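Local coordinates for protein telomerase reverse transcriptase (Candida albicans SC5314, PDB 6ZDQ) that probably extends chromosome ends by copying a template within its RNA component, acting as the reverse transcriptase of telomerase, at residues A[5-10]-A[42-47]; A[9-14]-A[35-40]; A[312-317]-A[487-492]; A[333-338]-A[494-499]. All coordinates share one frame; numbering follows the deposited sequence.

Interaction 1: A[5-10]-A[42-47]; sequences EMIRPS and RIIAND. With nucleotides of chain B.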
# COMPACT_ATOMS: atom_id res chain seq x y z
N GLU A 5 -8.44 16.60 27.29
CA GLU A 5 -7.71 15.77 28.23
C GLU A 5 -7.27 14.49 27.54
O GLU A 5 -8.07 13.85 26.84
CB GLU A 5 -8.56 15.45 29.47
CG GLU A 5 -9.11 16.69 30.18
CD GLU A 5 -8.02 17.61 30.70
OE1 GLU A 5 -6.87 17.14 30.89
OE2 GLU A 5 -8.30 18.81 30.91
N MET A 6 -6.00 14.12 27.72
CA MET A 6 -5.44 12.98 27.01
C MET A 6 -5.97 11.65 27.55
O MET A 6 -6.27 10.74 26.78
CB MET A 6 -3.91 13.00 27.09
CG MET A 6 -3.27 14.31 26.66
SD MET A 6 -3.44 14.67 24.90
CE MET A 6 -4.80 15.83 24.91
N ILE A 7 -6.09 11.53 28.87
CA ILE A 7 -6.45 10.27 29.51
C ILE A 7 -7.93 10.35 29.86
O ILE A 7 -8.32 10.86 30.92
CB ILE A 7 -5.58 9.97 30.72
CG1 ILE A 7 -4.10 9.93 30.31
CG2 ILE A 7 -5.98 8.66 31.37
CD1 ILE A 7 -3.16 9.67 31.47
N ARG A 8 -8.77 9.85 28.96
CA ARG A 8 -10.21 9.77 29.17
C ARG A 8 -10.63 8.59 30.06
O ARG A 8 -11.47 8.79 30.95
CB ARG A 8 -10.93 9.69 27.82
CG ARG A 8 -10.69 10.91 26.93
CD ARG A 8 -11.44 10.79 25.61
NE ARG A 8 -10.96 9.69 24.79
CZ ARG A 8 -11.57 8.51 24.68
NH1 ARG A 8 -12.69 8.28 25.34
NH2 ARG A 8 -11.05 7.57 23.90
N PRO A 9 -10.11 7.38 29.87
CA PRO A 9 -10.58 6.25 30.68
C PRO A 9 -10.21 6.40 32.15
O PRO A 9 -9.31 7.14 32.53
CB PRO A 9 -9.87 5.04 30.06
CG PRO A 9 -9.50 5.47 28.69
CD PRO A 9 -9.18 6.92 28.82
N SER A 10 -10.95 5.66 32.98
CA SER A 10 -10.74 5.67 34.42
C SER A 10 -9.60 4.73 34.81
O SER A 10 -9.10 3.95 33.99
CB SER A 10 -12.02 5.28 35.15
OG SER A 10 -12.39 3.95 34.85
N ARG A 42 -1.61 10.35 39.88
CA ARG A 42 -0.69 11.47 39.68
C ARG A 42 -0.63 11.88 38.22
O ARG A 42 -0.63 13.08 37.91
CB ARG A 42 0.70 11.11 40.20
CG ARG A 42 0.76 10.88 41.70
CD ARG A 42 2.20 10.94 42.22
NE ARG A 42 3.03 9.85 41.70
CZ ARG A 42 3.22 8.70 42.32
NH1 ARG A 42 2.64 8.47 43.49
NH2 ARG A 42 4.00 7.77 41.78
N ILE A 43 -0.57 10.91 37.31
CA ILE A 43 -0.50 11.22 35.88
C ILE A 43 -1.79 11.91 35.43
O ILE A 43 -1.75 12.90 34.69
CB ILE A 43 -0.22 9.95 35.07
CG1 ILE A 43 1.10 9.32 35.51
CG2 ILE A 43 -0.19 10.27 33.58
CD1 ILE A 43 1.39 7.99 34.85
N ILE A 44 -2.94 11.39 35.86
CA ILE A 44 -4.21 12.02 35.50
C ILE A 44 -4.31 13.41 36.11
O ILE A 44 -4.89 14.32 35.51
CB ILE A 44 -5.39 11.12 35.92
CG1 ILE A 44 -5.32 9.78 35.19
CG2 ILE A 44 -6.72 11.80 35.63
CD1 ILE A 44 -6.44 8.83 35.55
N ALA A 45 -3.74 13.60 37.31
CA ALA A 45 -3.70 14.94 37.89
C ALA A 45 -2.88 15.90 37.03
O ALA A 45 -3.29 17.04 36.81
CB ALA A 45 -3.13 14.87 39.31
N ASN A 46 -1.73 15.44 36.53
CA ASN A 46 -0.95 16.26 35.61
C ASN A 46 -1.71 16.49 34.30
O ASN A 46 -1.59 17.56 33.69
CB ASN A 46 0.40 15.60 35.33
CG ASN A 46 1.21 15.38 36.58
OD1 ASN A 46 1.05 16.09 37.57
ND2 ASN A 46 2.10 14.40 36.54
N ASP A 47 -2.47 15.49 33.86
CA ASP A 47 -3.23 15.62 32.62
C ASP A 47 -4.24 16.75 32.70
O ASP A 47 -4.28 17.63 31.84
CB ASP A 47 -3.92 14.29 32.29
CG ASP A 47 -4.76 14.36 31.04
OD1 ASP A 47 -4.21 14.65 29.96
OD2 ASP A 47 -5.98 14.10 31.13
P U B 18 -14.40 10.23 43.44
OP1 U B 18 -13.56 11.41 43.76
OP2 U B 18 -15.82 10.41 43.07
O5' U B 18 -13.68 9.41 42.27
C5' U B 18 -13.81 8.00 42.20
C4' U B 18 -12.50 7.34 41.84
O4' U B 18 -12.43 7.11 40.41
C3' U B 18 -11.24 8.13 42.16
O3' U B 18 -10.86 8.05 43.53
C2' U B 18 -10.21 7.54 41.20
O2' U B 18 -9.65 6.34 41.73
C1' U B 18 -11.08 7.17 39.99
N1 U B 18 -10.95 8.12 38.85
C2 U B 18 -11.47 9.40 38.88
O2 U B 18 -12.09 9.87 39.82
N3 U B 18 -11.27 10.15 37.75
C4 U B 18 -10.60 9.77 36.60
O4 U B 18 -10.50 10.57 35.66
C5 U B 18 -10.08 8.44 36.64
C6 U B 18 -10.27 7.69 37.73

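Interaction 2: A[9-14]-A[35-40]; sequences PSIQTI and GFKSLL. With nucleotides of chain B.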
# COMPACT_ATOMS: atom_id res chain seq x y z
N PRO A 9 -10.11 7.38 29.87
CA PRO A 9 -10.58 6.25 30.68
C PRO A 9 -10.21 6.40 32.15
O PRO A 9 -9.31 7.14 32.53
CB PRO A 9 -9.87 5.04 30.06
CG PRO A 9 -9.50 5.47 28.69
CD PRO A 9 -9.18 6.92 28.82
N SER A 10 -10.95 5.66 32.98
CA SER A 10 -10.74 5.67 34.42
C SER A 10 -9.60 4.73 34.81
O SER A 10 -9.10 3.95 33.99
CB SER A 10 -12.02 5.28 35.15
OG SER A 10 -12.39 3.95 34.85
N ILE A 11 -9.19 4.82 36.07
CA ILE A 11 -8.10 3.98 36.57
C ILE A 11 -8.46 2.50 36.45
O ILE A 11 -7.65 1.69 35.99
CB ILE A 11 -7.76 4.36 38.02
CG1 ILE A 11 -7.17 5.77 38.08
CG2 ILE A 11 -6.79 3.35 38.63
CD1 ILE A 11 -6.76 6.21 39.47
N GLN A 12 -9.68 2.14 36.85
CA GLN A 12 -10.10 0.74 36.79
C GLN A 12 -10.06 0.21 35.36
O GLN A 12 -9.56 -0.89 35.11
CB GLN A 12 -11.50 0.59 37.39
CG GLN A 12 -11.51 0.22 38.86
CD GLN A 12 -11.00 -1.20 39.10
OE1 GLN A 12 -9.82 -1.41 39.38
NE2 GLN A 12 -11.90 -2.17 38.99
N THR A 13 -10.60 0.98 34.41
CA THR A 13 -10.61 0.53 33.03
C THR A 13 -9.20 0.42 32.47
O THR A 13 -8.89 -0.52 31.72
CB THR A 13 -11.46 1.47 32.17
OG1 THR A 13 -10.92 2.80 32.23
CG2 THR A 13 -12.90 1.49 32.67
N ILE A 14 -8.32 1.37 32.81
CA ILE A 14 -6.94 1.32 32.33
C ILE A 14 -6.23 0.09 32.88
O ILE A 14 -5.50 -0.59 32.15
CB ILE A 14 -6.20 2.62 32.70
CG1 ILE A 14 -6.77 3.80 31.91
CG2 ILE A 14 -4.71 2.48 32.43
CD1 ILE A 14 -6.19 5.13 32.32
N GLY A 35 0.17 0.29 44.17
CA GLY A 35 1.15 1.28 43.75
C GLY A 35 0.87 1.85 42.37
O GLY A 35 1.11 3.03 42.11
N PHE A 36 0.35 1.02 41.46
CA PHE A 36 0.04 1.50 40.12
C PHE A 36 -1.16 2.43 40.13
O PHE A 36 -1.19 3.43 39.40
CB PHE A 36 -0.20 0.32 39.18
CG PHE A 36 -0.55 0.74 37.78
CD1 PHE A 36 0.40 1.31 36.95
CD2 PHE A 36 -1.83 0.55 37.29
CE1 PHE A 36 0.08 1.70 35.67
CE2 PHE A 36 -2.16 0.94 36.01
CZ PHE A 36 -1.20 1.51 35.19
N LYS A 37 -2.18 2.12 40.95
CA LYS A 37 -3.33 3.01 41.06
C LYS A 37 -2.92 4.39 41.55
O LYS A 37 -3.53 5.39 41.16
CB LYS A 37 -4.37 2.40 42.00
CG LYS A 37 -5.11 1.20 41.43
CD LYS A 37 -6.08 0.62 42.45
CE LYS A 37 -6.89 -0.52 41.86
NZ LYS A 37 -7.80 -0.05 40.78
N SER A 38 -1.89 4.47 42.40
CA SER A 38 -1.39 5.76 42.85
C SER A 38 -0.69 6.50 41.71
O SER A 38 -0.90 7.70 41.53
CB SER A 38 -0.45 5.58 44.03
OG SER A 38 -1.11 4.93 45.11
N LEU A 39 0.15 5.79 40.95
CA LEU A 39 0.87 6.42 39.84
C LEU A 39 -0.10 6.97 38.80
O LEU A 39 0.11 8.06 38.26
CB LEU A 39 1.83 5.43 39.21
CG LEU A 39 2.69 5.95 38.06
CD1 LEU A 39 3.63 7.05 38.54
CD2 LEU A 39 3.46 4.83 37.40
N LEU A 40 -1.17 6.23 38.50
CA LEU A 40 -2.16 6.70 37.53
C LEU A 40 -2.81 7.99 37.99
O LEU A 40 -3.01 8.91 37.19
CB LEU A 40 -3.22 5.62 37.30
CG LEU A 40 -3.08 4.77 36.03
CD1 LEU A 40 -4.25 3.80 35.91
CD2 LEU A 40 -2.98 5.65 34.80
P U B 18 -14.40 10.23 43.44
OP1 U B 18 -13.56 11.41 43.76
OP2 U B 18 -15.82 10.41 43.07
O5' U B 18 -13.68 9.41 42.27
C5' U B 18 -13.81 8.00 42.20
C4' U B 18 -12.50 7.34 41.84
O4' U B 18 -12.43 7.11 40.41
C3' U B 18 -11.24 8.13 42.16
O3' U B 18 -10.86 8.05 43.53
C2' U B 18 -10.21 7.54 41.20
O2' U B 18 -9.65 6.34 41.73
C1' U B 18 -11.08 7.17 39.99
N1 U B 18 -10.95 8.12 38.85
C2 U B 18 -11.47 9.40 38.88
O2 U B 18 -12.09 9.87 39.82
N3 U B 18 -11.27 10.15 37.75
C4 U B 18 -10.60 9.77 36.60
O4 U B 18 -10.50 10.57 35.66
C5 U B 18 -10.08 8.44 36.64
C6 U B 18 -10.27 7.69 37.73
P G B 20 -3.69 6.59 46.42
OP1 G B 20 -2.22 6.79 46.36
OP2 G B 20 -4.32 5.49 45.65
O5' G B 20 -4.08 6.41 47.95
C5' G B 20 -4.36 5.12 48.49
C4' G B 20 -3.54 4.86 49.73
O4' G B 20 -4.32 4.04 50.65
C3' G B 20 -2.23 4.12 49.50
O3' G B 20 -1.26 4.58 50.45
C2' G B 20 -2.61 2.67 49.82
O2' G B 20 -1.53 1.84 50.19
C1' G B 20 -3.59 2.87 50.97
N9 G B 20 -4.55 1.77 51.16
C8 G B 20 -4.81 1.14 52.35
N7 G B 20 -5.71 0.20 52.25
C5 G B 20 -6.06 0.20 50.91
C6 G B 20 -6.99 -0.60 50.21
O6 G B 20 -7.71 -1.51 50.65
N1 G B 20 -7.04 -0.27 48.86
C2 G B 20 -6.29 0.72 48.26
N2 G B 20 -6.48 0.90 46.95
N3 G B 20 -5.43 1.48 48.91
C4 G B 20 -5.36 1.17 50.22

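Interaction 3: A[312-317]-A[487-492]; sequences EKISDY and DFLFVR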
# COMPACT_ATOMS: atom_id res chain seq x y z
N GLU A 312 7.37 -4.91 -20.57
CA GLU A 312 7.51 -6.05 -21.46
C GLU A 312 6.87 -5.78 -22.82
O GLU A 312 7.41 -6.18 -23.85
CB GLU A 312 6.89 -7.30 -20.82
CG GLU A 312 7.64 -8.58 -21.13
CD GLU A 312 9.03 -8.60 -20.52
OE1 GLU A 312 9.18 -8.20 -19.34
OE2 GLU A 312 9.98 -9.02 -21.22
N LYS A 313 5.73 -5.08 -22.83
CA LYS A 313 5.10 -4.72 -24.10
C LYS A 313 6.02 -3.82 -24.93
O LYS A 313 6.10 -3.97 -26.16
CB LYS A 313 3.76 -4.03 -23.85
CG LYS A 313 2.65 -4.95 -23.37
CD LYS A 313 2.14 -5.85 -24.48
CE LYS A 313 0.98 -6.71 -24.00
NZ LYS A 313 0.47 -7.61 -25.07
N ILE A 314 6.71 -2.88 -24.28
CA ILE A 314 7.64 -2.02 -24.99
C ILE A 314 8.85 -2.82 -25.46
O ILE A 314 9.38 -2.59 -26.55
CB ILE A 314 8.06 -0.83 -24.10
CG1 ILE A 314 6.83 -0.02 -23.70
CG2 ILE A 314 9.06 0.05 -24.82
CD1 ILE A 314 7.14 1.16 -22.80
N SER A 315 9.30 -3.78 -24.65
CA SER A 315 10.43 -4.62 -25.06
C SER A 315 10.06 -5.52 -26.23
O SER A 315 10.91 -5.81 -27.08
CB SER A 315 10.91 -5.47 -23.87
OG SER A 315 11.40 -4.65 -22.83
N ASP A 316 8.80 -5.97 -26.30
CA ASP A 316 8.37 -6.76 -27.45
C ASP A 316 8.32 -5.91 -28.71
O ASP A 316 8.68 -6.37 -29.80
CB ASP A 316 7.00 -7.38 -27.17
CG ASP A 316 7.02 -8.32 -25.99
OD1 ASP A 316 8.10 -8.52 -25.40
OD2 ASP A 316 5.95 -8.87 -25.65
N TYR A 317 7.87 -4.65 -28.59
CA TYR A 317 7.82 -3.77 -29.75
C TYR A 317 9.21 -3.40 -30.23
O TYR A 317 9.45 -3.28 -31.44
CB TYR A 317 7.00 -2.52 -29.42
CG TYR A 317 6.56 -1.75 -30.64
CD1 TYR A 317 5.72 -2.33 -31.59
CD2 TYR A 317 6.96 -0.44 -30.85
CE1 TYR A 317 5.30 -1.63 -32.70
CE2 TYR A 317 6.55 0.27 -31.96
CZ TYR A 317 5.72 -0.33 -32.88
OH TYR A 317 5.31 0.37 -33.99
N ASP A 487 2.05 -2.44 -37.22
CA ASP A 487 3.26 -1.73 -36.83
C ASP A 487 2.94 -0.51 -35.97
O ASP A 487 3.25 0.63 -36.31
CB ASP A 487 4.08 -1.34 -38.07
CG ASP A 487 5.55 -1.16 -37.75
OD1 ASP A 487 5.96 -1.45 -36.61
OD2 ASP A 487 6.31 -0.73 -38.65
N PHE A 488 2.30 -0.78 -34.84
CA PHE A 488 2.04 0.24 -33.83
C PHE A 488 2.03 -0.43 -32.46
O PHE A 488 2.08 -1.66 -32.35
CB PHE A 488 0.72 0.98 -34.09
CG PHE A 488 -0.50 0.16 -33.79
CD1 PHE A 488 -0.99 -0.74 -34.73
CD2 PHE A 488 -1.15 0.28 -32.58
CE1 PHE A 488 -2.11 -1.49 -34.46
CE2 PHE A 488 -2.28 -0.47 -32.30
CZ PHE A 488 -2.76 -1.36 -33.24
N LEU A 489 1.97 0.39 -31.42
CA LEU A 489 1.93 -0.12 -30.05
C LEU A 489 1.04 0.80 -29.22
O LEU A 489 1.39 1.96 -28.99
CB LEU A 489 3.32 -0.21 -29.45
CG LEU A 489 3.37 -0.57 -27.96
CD1 LEU A 489 2.81 -1.97 -27.74
CD2 LEU A 489 4.78 -0.46 -27.41
N PHE A 490 -0.10 0.28 -28.78
CA PHE A 490 -1.03 1.01 -27.91
C PHE A 490 -1.21 0.22 -26.62
O PHE A 490 -1.48 -0.98 -26.66
CB PHE A 490 -2.37 1.22 -28.61
CG PHE A 490 -3.22 2.30 -27.99
CD1 PHE A 490 -3.05 3.62 -28.34
CD2 PHE A 490 -4.18 1.98 -27.05
CE1 PHE A 490 -3.82 4.61 -27.77
CE2 PHE A 490 -4.96 2.96 -26.47
CZ PHE A 490 -4.78 4.28 -26.84
N VAL A 491 -1.04 0.90 -25.49
CA VAL A 491 -1.12 0.25 -24.18
C VAL A 491 -1.79 1.19 -23.19
O VAL A 491 -1.49 2.39 -23.15
CB VAL A 491 0.28 -0.19 -23.69
CG1 VAL A 491 1.25 0.97 -23.72
CG2 VAL A 491 0.19 -0.80 -22.29
N ARG A 492 -2.69 0.64 -22.38
CA ARG A 492 -3.38 1.37 -21.32
C ARG A 492 -3.23 0.60 -20.02
O ARG A 492 -3.74 -0.52 -19.92
CB ARG A 492 -4.86 1.56 -21.65
CG ARG A 492 -5.70 2.06 -20.49
CD ARG A 492 -7.18 1.73 -20.68
NE ARG A 492 -7.47 0.33 -20.41
CZ ARG A 492 -7.81 -0.14 -19.22
NH1 ARG A 492 -7.90 0.68 -18.18
NH2 ARG A 492 -8.07 -1.43 -19.05

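Interaction 4: A[333-338]-A[494-499]; sequences ILKFDM and VDDFLL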
# COMPACT_ATOMS: atom_id res chain seq x y z
N ILE A 333 5.66 9.14 -30.49
CA ILE A 333 5.16 8.71 -29.19
C ILE A 333 4.04 9.63 -28.74
O ILE A 333 4.02 10.83 -29.05
CB ILE A 333 6.30 8.65 -28.14
CG1 ILE A 333 7.45 7.79 -28.66
CG2 ILE A 333 5.80 8.06 -26.84
CD1 ILE A 333 8.60 8.58 -29.23
N LEU A 334 3.08 9.07 -27.99
CA LEU A 334 1.92 9.83 -27.51
C LEU A 334 1.57 9.33 -26.11
O LEU A 334 1.02 8.23 -25.96
CB LEU A 334 0.75 9.69 -28.47
CG LEU A 334 0.57 10.84 -29.47
CD1 LEU A 334 -0.65 10.62 -30.32
CD2 LEU A 334 0.47 12.17 -28.75
N LYS A 335 1.90 10.13 -25.10
CA LYS A 335 1.62 9.80 -23.70
C LYS A 335 0.54 10.75 -23.19
O LYS A 335 0.76 11.96 -23.11
CB LYS A 335 2.89 9.90 -22.85
CG LYS A 335 2.72 9.41 -21.42
CD LYS A 335 2.45 10.56 -20.45
CE LYS A 335 2.29 10.05 -19.03
NZ LYS A 335 2.05 11.16 -18.06
N PHE A 336 -0.62 10.19 -22.86
CA PHE A 336 -1.72 10.97 -22.29
C PHE A 336 -2.42 10.16 -21.22
O PHE A 336 -2.26 8.94 -21.13
CB PHE A 336 -2.71 11.43 -23.37
CG PHE A 336 -3.38 10.31 -24.11
CD1 PHE A 336 -2.73 9.65 -25.14
CD2 PHE A 336 -4.67 9.92 -23.79
CE1 PHE A 336 -3.35 8.62 -25.83
CE2 PHE A 336 -5.30 8.90 -24.47
CZ PHE A 336 -4.64 8.25 -25.49
N ASP A 337 -3.20 10.85 -20.39
CA ASP A 337 -3.90 10.23 -19.28
C ASP A 337 -5.26 10.89 -19.09
O ASP A 337 -5.51 11.99 -19.59
CB ASP A 337 -3.09 10.30 -17.98
CG ASP A 337 -2.88 11.73 -17.51
OD1 ASP A 337 -2.41 12.57 -18.31
OD2 ASP A 337 -3.20 12.01 -16.33
N MET A 338 -6.13 10.21 -18.35
CA MET A 338 -7.48 10.67 -18.09
C MET A 338 -7.55 11.27 -16.69
O MET A 338 -7.10 10.66 -15.72
CB MET A 338 -8.49 9.53 -18.23
CG MET A 338 -8.40 8.79 -19.56
SD MET A 338 -8.73 9.86 -20.97
CE MET A 338 -8.25 8.80 -22.32
N VAL A 494 -3.93 1.72 -16.45
CA VAL A 494 -5.18 1.92 -15.74
C VAL A 494 -5.92 3.11 -16.35
O VAL A 494 -7.05 2.97 -16.84
CB VAL A 494 -4.93 2.12 -14.24
CG1 VAL A 494 -6.23 2.50 -13.53
CG2 VAL A 494 -4.32 0.87 -13.64
N ASP A 495 -5.27 4.27 -16.31
CA ASP A 495 -5.78 5.49 -16.92
C ASP A 495 -4.75 6.22 -17.76
O ASP A 495 -5.12 7.14 -18.49
CB ASP A 495 -6.32 6.45 -15.84
CG ASP A 495 -5.25 6.94 -14.88
OD1 ASP A 495 -4.32 6.16 -14.57
OD2 ASP A 495 -5.32 8.11 -14.44
N ASP A 496 -3.47 5.85 -17.69
CA ASP A 496 -2.45 6.46 -18.54
C ASP A 496 -2.28 5.65 -19.82
O ASP A 496 -2.25 4.42 -19.79
CB ASP A 496 -1.12 6.58 -17.79
CG ASP A 496 -1.19 7.49 -16.58
OD1 ASP A 496 -1.77 7.08 -15.56
OD2 ASP A 496 -0.67 8.62 -16.64
N PHE A 497 -2.17 6.36 -20.94
CA PHE A 497 -2.10 5.74 -22.25
C PHE A 497 -0.77 6.07 -22.92
O PHE A 497 -0.20 7.14 -22.70
CB PHE A 497 -3.24 6.20 -23.16
CG PHE A 497 -4.61 5.77 -22.71
CD1 PHE A 497 -5.20 6.35 -21.59
CD2 PHE A 497 -5.32 4.82 -23.41
CE1 PHE A 497 -6.45 5.97 -21.17
CE2 PHE A 497 -6.58 4.43 -23.00
CZ PHE A 497 -7.15 5.00 -21.88
N LEU A 498 -0.29 5.14 -23.74
CA LEU A 498 0.95 5.31 -24.48
C LEU A 498 0.79 4.74 -25.88
O LEU A 498 0.20 3.67 -26.05
CB LEU A 498 2.13 4.64 -23.76
CG LEU A 498 3.52 4.91 -24.33
CD1 LEU A 498 3.89 6.37 -24.16
CD2 LEU A 498 4.55 4.01 -23.67
N LEU A 499 1.31 5.46 -26.87
CA LEU A 499 1.28 5.01 -28.25
C LEU A 499 2.64 5.26 -28.89
O LEU A 499 3.15 6.38 -28.83
CB LEU A 499 0.18 5.72 -29.05
CG LEU A 499 0.03 5.34 -30.53
CD1 LEU A 499 -1.43 5.26 -30.91
CD2 LEU A 499 0.76 6.34 -31.42

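Interaction 1: A[5-10]-A[42-47]
A carboxylate on a helix that takes the N-H groups of two consecutive residues ties down the irregular N-terminal segment: Asp47 receives Met6 and Ile7. Met6 N donates to Asp47 OD1 over 2.9 Å, with an N-H...O angle of 149° and on the syn side, that of the other carboxylate oxygen. The second bond, from Ile7 N to Asp47 OD2 at 3.4 Å, is weak. Asp47 CG stands anti to the backbone N (chi1 178°), which carries the carboxylate out from helix 34-49; Asp47 OD1 is held a second time by the hydroxyl of Tyr52. This tethering joins segment 5-10 to a bundle of helices, since Met6 and Ile7 also pack on helix 148-177, consistent with the mostly helical RNA-binding part of telomerase. Further back along helix 34-49, at Ile43 and Ile44, the contact is apolar. Ile7 splits its branches between these two residues, crossing each at about a right angle: its CD1 meets CG2 of Ile43 at 3.7 Å, and its CG2 meets CG1 of Ile44 at 4.0 Å. Beyond Ile44 lies the RNA. The CD1 of Ile44 is 3.8 Å from C5 of U18 of chain B, and Ser10 CA approaches the same base atom to 3.6 Å.

Interaction 2: A[9-14]-A[35-40]
Lys37 and Leu40 of helix 34-49 meet Ile11, Gln12 and Ile14 at the start of helix 11-21, so that two helices consecutive in the chain pack together beside the bound RNA. Taken in order, Phe36 makes no close contact with segment 9-14; its ring packs instead on Leu15 and Ile18 further along helix 11-21 and meets Phe157 edge to face. Lys37 works at two levels. Its CG lies 3.9 Å from CG2 of Ile11, a residue that also lies against the base of U18 of chain B, its CG1 being 3.7 Å from C6 of that nucleotide. The lysine chain then runs extended until a bend at its last torsion (chi4 -66°) turns the ammonium group to Gln12. There Lys37 NZ donates to Gln12 OE1 at 2.8 Å, with a C=O...N angle of 136° and the donor tilted 22° from the carbonyl plane; Gln12, bent at chi2, brings its amide oxygen round although its CB points away from the other helix. Ser38, on a different side of the same turn, donates a hydrogen bond from its OG to OP1 of G20 of chain B, linking helix 34-49 to the RNA backbone. Leu40 closes the apolar core, its side chain running past that of Ile11 in the opposite direction: its CD1 touches Ile11 CG2 at 3.7 Å and Ile14 CG2 at 3.8 Å, while its CD2 stands 4.1 Å from Ile14 CD1.

Interaction 3: A[312-317]-A[487-492]
Asp487 O, hydrogen-bonded to the hydroxyl of Thr501, lies 3.1 Å from Tyr317 OH at the N-terminal end of segment 487-492. The carboxylate of the same aspartate is engaged through OD1 in a salt bridge with Arg324. Better defined evidence for the contact is in the tyrosine ring itself. Leu489 CB sits 3.7 Å from the centroid of the Tyr317 ring and 9° off its normal, a CH-pi contact almost over the centre of one face. With its CG anti to the backbone N (chi1 -163°), the tyrosine side chain slides past that of Leu489 in the opposite direction, its phenol end leading to Asp487 while Leu489 CD2 reaches back to Tyr317 CB at 3.6 Å. The same CD2 continues to the previous helical turn, 4.3 Å from Ile314 CG1. Helix 312-317 and strand 489-492 run antiparallel at 177°, their axes 9.7 Å apart, the helix laid lengthwise along a strand of what is probably the reverse transcriptase palm sheet. Leu489 and Val491 face this helix; Phe490 and Arg492 instead pack on helix 460-477, and strand 496-501 continues the sheet beside them.

Interaction 4: A[333-338]-A[494-499]
With CG of Phe336 set between the backbone N and the carbonyl carbon (chi1 61°) and CG of Phe497 beside the backbone N (chi1 -66°), the two rings come to lie nearly parallel, 6° apart. They are slid so far, centroids 5.0 Å apart, that they barely overlap; instead Phe497 CB lies over the Phe336 face, 3.6 Å from its centroid, as a CH-pi contact. Met338 CE packs on Phe497 CE1 at 3.5 Å, and Met338 SD lies obliquely, 5.5 Å from that ring's centroid, as a Met-aromatic contact. Phe336, Phe497, Leu334 and Leu499 share one face of the antiparallel pair; Leu334 with Leu499 and Phe336 with Phe497 each exchange two backbone hydrogen bonds, and Met338 N to Asp495 O, at 3.2 Å, adds one more. On the face of Lys335, Asp337, Asp496 and Leu498, Lys335 NZ makes a long salt bridge of 4.0 Å to Asp496 OD2. Asp337 and Asp496 lie side by side there, OD2 atoms 4.2 Å apart. The sequences match motifs A and C of the reverse transcriptase palm; the pairing of Asp337 with Asp496, with Asp495 next in sequence, gathers three carboxylates, consistent with the family's magnesium site.

From the N terminus, interactions 1 and 2 start from the same stretch, sharing Pro9 and Ser10, and both end on helix 34-49; interaction 2 lies largely within the loop closed by interaction 1, overlapping it at residues 9-10. They meet where Ile7 packs on Ile14 and Ile44 on Ile11, tying the chain start to the RNA-binding helices. Both close before the other pair opens, about 56 to 66 Å away between centres. Interactions 3 and 4 close long loops of 169 and 155 intervening residues, and they cross: helix 307-325 precedes strand 332-337, and their partners, strands 489-492 and 496-501, are sheet neighbours, so the helix and the three strands probably form one palm unit.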